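Local coordinates for protein TRAS1 ORF2p (Bombyx mori, PDB 1WDU) that probably nicks telomeric-repeat DNA through its N-terminal endonuclease domain, the part present here, to start insertion of a telomere-specific non-LTR retrotransposon, at residues R21-N26 and R44-A49; D221-D226 and N235-N240. The protein carries 1 engineered substitution. One frame throughout, in Å; residues are numbered along the deposited sequence.

Contact 1: R21-N26 and R44-A49; sequences RVLQAN and RKAAIA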
loop_
_atom_site.group_PDB
_atom_site.type_symbol
_atom_site.label_atom_id
_atom_site.label_comp_id
_atom_site.label_asym_id
_atom_site.label_seq_id
_atom_site.Cartn_x
_atom_site.Cartn_y
_atom_site.Cartn_z
ATOM N N ARG A 21 -3.187 7.402 -11.052
ATOM C CA ARG A 21 -3.223 7.768 -9.643
ATOM C C ARG A 21 -3.491 6.568 -8.735
ATOM O O ARG A 21 -4.352 5.728 -9.022
ATOM C CB ARG A 21 -4.286 8.842 -9.402
ATOM C CG ARG A 21 -4.063 10.121 -10.188
ATOM C CD ARG A 21 -5.007 11.226 -9.730
ATOM N NE ARG A 21 -4.730 12.498 -10.398
ATOM C CZ ARG A 21 -4.933 12.724 -11.693
ATOM N NH1 ARG A 21 -5.423 11.764 -12.471
ATOM N NH2 ARG A 21 -4.649 13.913 -12.209
ATOM N N VAL A 22 -2.745 6.496 -7.638
ATOM C CA VAL A 22 -2.895 5.404 -6.682
ATOM C C VAL A 22 -3.324 5.894 -5.297
ATOM O O VAL A 22 -2.788 6.878 -4.782
ATOM C CB VAL A 22 -1.566 4.628 -6.508
ATOM C CG1 VAL A 22 -1.754 3.489 -5.494
ATOM C CG2 VAL A 22 -1.093 4.086 -7.851
ATOM N N LEU A 23 -4.279 5.193 -4.690
ATOM C CA LEU A 23 -4.739 5.537 -3.342
ATOM C C LEU A 23 -4.236 4.484 -2.341
ATOM O O LEU A 23 -4.251 3.294 -2.634
ATOM C CB LEU A 23 -6.275 5.580 -3.289
ATOM C CG LEU A 23 -7.028 6.486 -4.273
ATOM C CD1 LEU A 23 -8.523 6.348 -4.025
ATOM C CD2 LEU A 23 -6.586 7.943 -4.106
ATOM N N GLN A 24 -3.776 4.916 -1.172
ATOM C CA GLN A 24 -3.318 3.976 -0.148
ATOM C C GLN A 24 -4.104 4.288 1.122
ATOM O O GLN A 24 -4.056 5.410 1.612
ATOM C CB GLN A 24 -1.815 4.127 0.131
ATOM C CG GLN A 24 -1.265 3.076 1.112
ATOM C CD GLN A 24 0.223 3.242 1.387
ATOM O OE1 GLN A 24 1.026 3.294 0.457
ATOM N NE2 GLN A 24 0.597 3.322 2.670
ATOM N N ALA A 25 -4.820 3.303 1.660
ATOM C CA ALA A 25 -5.608 3.551 2.861
ATOM C C ALA A 25 -5.971 2.325 3.680
ATOM O O ALA A 25 -6.283 1.259 3.141
ATOM C CB ALA A 25 -6.889 4.301 2.490
ATOM N N ASN A 26 -5.926 2.505 4.995
ATOM C CA ASN A 26 -6.289 1.473 5.945
ATOM C C ASN A 26 -7.699 1.850 6.379
ATOM O O ASN A 26 -7.897 2.800 7.128
ATOM C CB ASN A 26 -5.355 1.484 7.157
ATOM C CG ASN A 26 -5.763 0.462 8.210
ATOM O OD1 ASN A 26 -6.916 0.025 8.246
ATOM N ND2 ASN A 26 -4.827 0.084 9.074
ATOM N N ARG A 44 -11.247 11.495 -7.690
ATOM C CA ARG A 44 -9.869 11.659 -8.140
ATOM C C ARG A 44 -9.560 10.903 -9.431
ATOM O O ARG A 44 -8.495 11.089 -10.023
ATOM C CB ARG A 44 -8.903 11.182 -7.062
ATOM C CG ARG A 44 -8.695 12.145 -5.927
ATOM C CD ARG A 44 -7.464 11.733 -5.144
ATOM N NE ARG A 44 -6.981 12.812 -4.290
ATOM C CZ ARG A 44 -7.606 13.245 -3.204
ATOM N NH1 ARG A 44 -8.749 12.685 -2.826
ATOM N NH2 ARG A 44 -7.089 14.246 -2.501
ATOM N N LYS A 45 -10.491 10.059 -9.863
ATOM C CA LYS A 45 -10.297 9.261 -11.067
ATOM C C LYS A 45 -9.028 8.438 -10.884
ATOM O O LYS A 45 -8.113 8.462 -11.715
ATOM C CB LYS A 45 -10.200 10.165 -12.307
ATOM C CG LYS A 45 -11.568 10.599 -12.851
ATOM C CD LYS A 45 -11.457 11.681 -13.921
ATOM C CE LYS A 45 -10.991 13.011 -13.332
ATOM N NZ LYS A 45 -10.924 14.096 -14.360
ATOM N N ALA A 46 -8.987 7.717 -9.767
ATOM C CA ALA A 46 -7.850 6.875 -9.431
ATOM C C ALA A 46 -7.905 5.567 -10.212
ATOM O O ALA A 46 -8.979 5.078 -10.550
ATOM C CB ALA A 46 -7.842 6.593 -7.938
ATOM N N ALA A 47 -6.741 5.007 -10.506
ATOM C CA ALA A 47 -6.680 3.749 -11.229
ATOM C C ALA A 47 -6.494 2.596 -10.255
ATOM O O ALA A 47 -6.994 1.497 -10.485
ATOM C CB ALA A 47 -5.526 3.770 -12.222
ATOM N N ILE A 48 -5.789 2.870 -9.154
ATOM C CA ILE A 48 -5.473 1.855 -8.154
ATOM C C ILE A 48 -5.685 2.283 -6.698
ATOM O O ILE A 48 -5.580 3.461 -6.340
ATOM C CB ILE A 48 -3.979 1.430 -8.268
ATOM C CG1 ILE A 48 -3.659 0.947 -9.691
ATOM C CG2 ILE A 48 -3.659 0.349 -7.230
ATOM C CD1 ILE A 48 -4.214 -0.413 -10.016
ATOM N N ALA A 49 -5.974 1.299 -5.857
ATOM C CA ALA A 49 -6.120 1.540 -4.434
ATOM C C ALA A 49 -5.394 0.398 -3.713
ATOM O O ALA A 49 -5.651 -0.779 -3.985
ATOM C CB ALA A 49 -7.587 1.577 -4.038
HETATM O O HOH W 1 -5.557 7.473 -12.715
#

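Contact 2: D221-D226 and N235-N240; sequences DGWRVD and NGMVFN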
loop_
_atom_site.group_PDB
_atom_site.type_symbol
_atom_site.label_atom_id
_atom_site.label_comp_id
_atom_site.label_asym_id
_atom_site.label_seq_id
_atom_site.Cartn_x
_atom_site.Cartn_y
_atom_site.Cartn_z
ATOM N N ASP A 221 5.338 10.527 -8.390
ATOM C CA ASP A 221 5.358 11.875 -7.836
ATOM C C ASP A 221 4.024 12.237 -7.192
ATOM O O ASP A 221 3.039 11.508 -7.330
ATOM C CB ASP A 221 5.726 12.900 -8.925
ATOM C CG ASP A 221 4.639 13.074 -9.978
ATOM O OD1 ASP A 221 3.594 13.684 -9.669
ATOM O OD2 ASP A 221 4.832 12.605 -11.121
ATOM N N GLY A 222 4.006 13.350 -6.468
ATOM C CA GLY A 222 2.787 13.796 -5.827
ATOM C C GLY A 222 2.401 13.057 -4.564
ATOM O O GLY A 222 1.253 13.154 -4.123
ATOM N N TRP A 223 3.343 12.329 -3.963
ATOM C CA TRP A 223 3.047 11.587 -2.738
ATOM C C TRP A 223 2.607 12.553 -1.657
ATOM O O TRP A 223 3.354 13.445 -1.267
ATOM C CB TRP A 223 4.274 10.816 -2.233
ATOM C CG TRP A 223 3.914 9.758 -1.217
ATOM C CD1 TRP A 223 3.740 8.423 -1.455
ATOM C CD2 TRP A 223 3.620 9.957 0.177
ATOM N NE1 TRP A 223 3.356 7.781 -0.302
ATOM C CE2 TRP A 223 3.274 8.696 0.715
ATOM C CE3 TRP A 223 3.614 11.077 1.021
ATOM C CZ2 TRP A 223 2.923 8.521 2.068
ATOM C CZ3 TRP A 223 3.264 10.906 2.367
ATOM C CH2 TRP A 223 2.923 9.633 2.875
ATOM N N ARG A 224 1.394 12.368 -1.165
ATOM C CA ARG A 224 0.874 13.233 -0.123
ATOM C C ARG A 224 -0.158 12.478 0.689
ATOM O O ARG A 224 -0.636 11.420 0.275
ATOM C CB ARG A 224 0.236 14.498 -0.727
ATOM C CG ARG A 224 -0.751 14.226 -1.850
ATOM C CD ARG A 224 -1.678 15.409 -2.129
ATOM N NE ARG A 224 -2.621 15.111 -3.212
ATOM C CZ ARG A 224 -3.749 15.782 -3.447
ATOM N NH1 ARG A 224 -4.101 16.808 -2.678
ATOM N NH2 ARG A 224 -4.538 15.421 -4.454
ATOM N N VAL A 225 -0.494 13.035 1.846
ATOM C CA VAL A 225 -1.473 12.439 2.740
ATOM C C VAL A 225 -2.776 13.226 2.709
ATOM O O VAL A 225 -2.805 14.400 3.073
ATOM C CB VAL A 225 -0.967 12.425 4.205
ATOM C CG1 VAL A 225 -2.041 11.857 5.121
ATOM C CG2 VAL A 225 0.306 11.613 4.313
ATOM N N ASP A 226 -3.851 12.586 2.263
ATOM C CA ASP A 226 -5.151 13.243 2.244
ATOM C C ASP A 226 -5.557 13.446 3.691
ATOM O O ASP A 226 -5.873 12.481 4.392
ATOM C CB ASP A 226 -6.195 12.371 1.558
ATOM C CG ASP A 226 -6.221 12.565 0.067
ATOM O OD1 ASP A 226 -5.147 12.469 -0.565
ATOM O OD2 ASP A 226 -7.322 12.811 -0.470
ATOM N N ASN A 235 -5.399 8.080 7.901
ATOM C CA ASN A 235 -5.545 9.030 6.810
ATOM C C ASN A 235 -5.083 8.413 5.499
ATOM O O ASN A 235 -4.022 7.781 5.430
ATOM C CB ASN A 235 -4.738 10.299 7.084
ATOM C CG ASN A 235 -5.295 11.098 8.238
ATOM O OD1 ASN A 235 -6.486 11.009 8.550
ATOM N ND2 ASN A 235 -4.445 11.895 8.873
ATOM N N GLY A 236 -5.888 8.590 4.459
ATOM C CA GLY A 236 -5.530 8.053 3.162
ATOM C C GLY A 236 -4.330 8.784 2.578
ATOM O O GLY A 236 -3.982 9.891 3.011
ATOM N N MET A 237 -3.685 8.146 1.605
ATOM C CA MET A 237 -2.532 8.719 0.933
ATOM C C MET A 237 -2.730 8.599 -0.567
ATOM O O MET A 237 -3.566 7.810 -1.034
ATOM C CB MET A 237 -1.256 8.004 1.368
ATOM C CG MET A 237 -0.836 8.388 2.767
ATOM S SD MET A 237 0.080 7.099 3.629
ATOM C CE MET A 237 -1.287 6.044 4.175
ATOM N N VAL A 238 -1.971 9.390 -1.317
ATOM C CA VAL A 238 -2.096 9.395 -2.759
ATOM C C VAL A 238 -0.774 9.712 -3.452
ATOM O O VAL A 238 0.061 10.442 -2.920
ATOM C CB VAL A 238 -3.174 10.451 -3.206
ATOM C CG1 VAL A 238 -4.379 10.391 -2.284
ATOM C CG2 VAL A 238 -2.600 11.856 -3.170
ATOM N N PHE A 239 -0.585 9.148 -4.639
ATOM C CA PHE A 239 0.611 9.396 -5.430
ATOM C C PHE A 239 0.354 8.971 -6.873
ATOM O O PHE A 239 -0.618 8.279 -7.148
ATOM C CB PHE A 239 1.840 8.673 -4.843
ATOM C CG PHE A 239 1.774 7.177 -4.902
ATOM C CD1 PHE A 239 1.222 6.446 -3.848
ATOM C CD2 PHE A 239 2.283 6.488 -6.007
ATOM C CE1 PHE A 239 1.180 5.046 -3.895
ATOM C CE2 PHE A 239 2.241 5.084 -6.066
ATOM C CZ PHE A 239 1.691 4.364 -5.009
ATOM N N ASN A 240 1.222 9.388 -7.791
ATOM C CA ASN A 240 1.039 9.066 -9.206
ATOM C C ASN A 240 2.152 8.241 -9.830
ATOM O O ASN A 240 3.301 8.279 -9.386
ATOM C CB ASN A 240 0.920 10.354 -10.028
ATOM C CG ASN A 240 0.010 11.374 -9.390
ATOM O OD1 ASN A 240 -1.208 11.190 -9.332
ATOM N ND2 ASN A 240 0.598 12.461 -8.898
#

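Contact 1: R21-N26 and R44-A49
Leu-23 and Ala-46 meet where two parallel strands of a beta-alpha-beta unit (strand 20-26, helix 31-44, strand 48-52) come together, in a four-layered alpha/beta sandwich of the DNase I-like kind. The leucine turns to the helix side of the sheet, with CG anti to its carbonyl carbon (chi1 -55°). Its branch point CG lies 3.8 Å from Ala-46 CB, while CD2 meets the aliphatic part of Arg-44, 4.0 Å from CD, the two side chains slanting across one another; the Arg-44 guanidinium is paired with Asp-226. Leu-37 and Ala-41 of the helix also touch Leu-23. With an alanine in its place, the packing on the Arg-44 methylenes would be lost and a gap is likely to open facing Leu-37 and Ala-41. On the other sheet face Val-22 and Ile-48 run side by side in the same direction, Val-22 CG2 being 3.9 Å from Ile-48 CB. Arg-21 extends alongside the helix end and brings CD to 3.5 Å from Arg-44 O. There Lys-45, with positive phi, is the C-prime residue of a Schellman motif, which turns the chain toward the second strand. Leu-23 N donates to Ile-48 O at 2.7 Å. Arg-21 O takes two donors, both in its carbonyl plane: Ala-47 N at 2.9 Å and Ile-48 N at 3.2 Å. A water, 2.9 Å from each, accepts from Arg-21 N and donates to Lys-45 O.

Contact 2: D221-D226 and N235-N240
Trp-223 and Met-237 lie side by side, the sulfur approaching the indole's six-membered ring obliquely in a Met-aromatic contact, with SD 3.5 Å from CZ2. The indole gets there with CG anti to the backbone N (chi1 -164°). Its CD1 comes to 3.9 Å from Phe-239 CB, and the phenyl ring is nearly parallel to the five-membered ring, at 15°, but slid so far along that the two barely overlap. Val-225 continues this face, its CG2 resting 3.8 Å from Met-237 CG. Residues Arg-206, Asp-208 and Thr-210 of strand 204-212, in the second sheet, touch these side chains from beyond, so this face is turned to the second sheet. The backbones form an antiparallel beta hairpin in which strand 220-225 is the outermost of its sheet within the chain. Arg-224 and Val-238 make a hydrogen-bonded pair, joined by Arg-224 N to Val-238 O and Val-238 N to Arg-224 O, each 2.9 Å. Between this pair and the next, Asp-221 with Asn-240, a beta bulge shifts the register by one at Gly-222, whose phi is positive. Asn-240 N donates to Asp-221 O at 2.8 Å, and a weak side-chain bond runs from Asn-240 ND2 to Asp-221 OD1, the amide and carboxylate planes 53° apart. The other carboxylate oxygen, OD2, forms a salt bridge with Arg-242.

How the contacts relate
Strands 20-26 and 237-241 are neighbours in one mixed sheet, so contact 1 continues into contact 2 through a probable hydrogen bond between Gln-24 O and Met-237 N, 2.8 Å apart. Contact 1 is the more buried and joins parallel strands through a helical crossover; contact 2 closes an antiparallel hairpin at the sheet's margin and is only partly buried. Aliphatic side chains and the methylenes of two arginines pack in the first, whereas the second sets aromatic rings and a sulfur on its inner face and Val-238 among polar and charged groups on the other. Leu-23 CD2 packs against Val-238 CG1 on the helix side. There Arg-44 NH2 also forms a salt bridge with Asp-226 OD2, linking the helix end to the hairpin, though Asp-226 is poorly ordered.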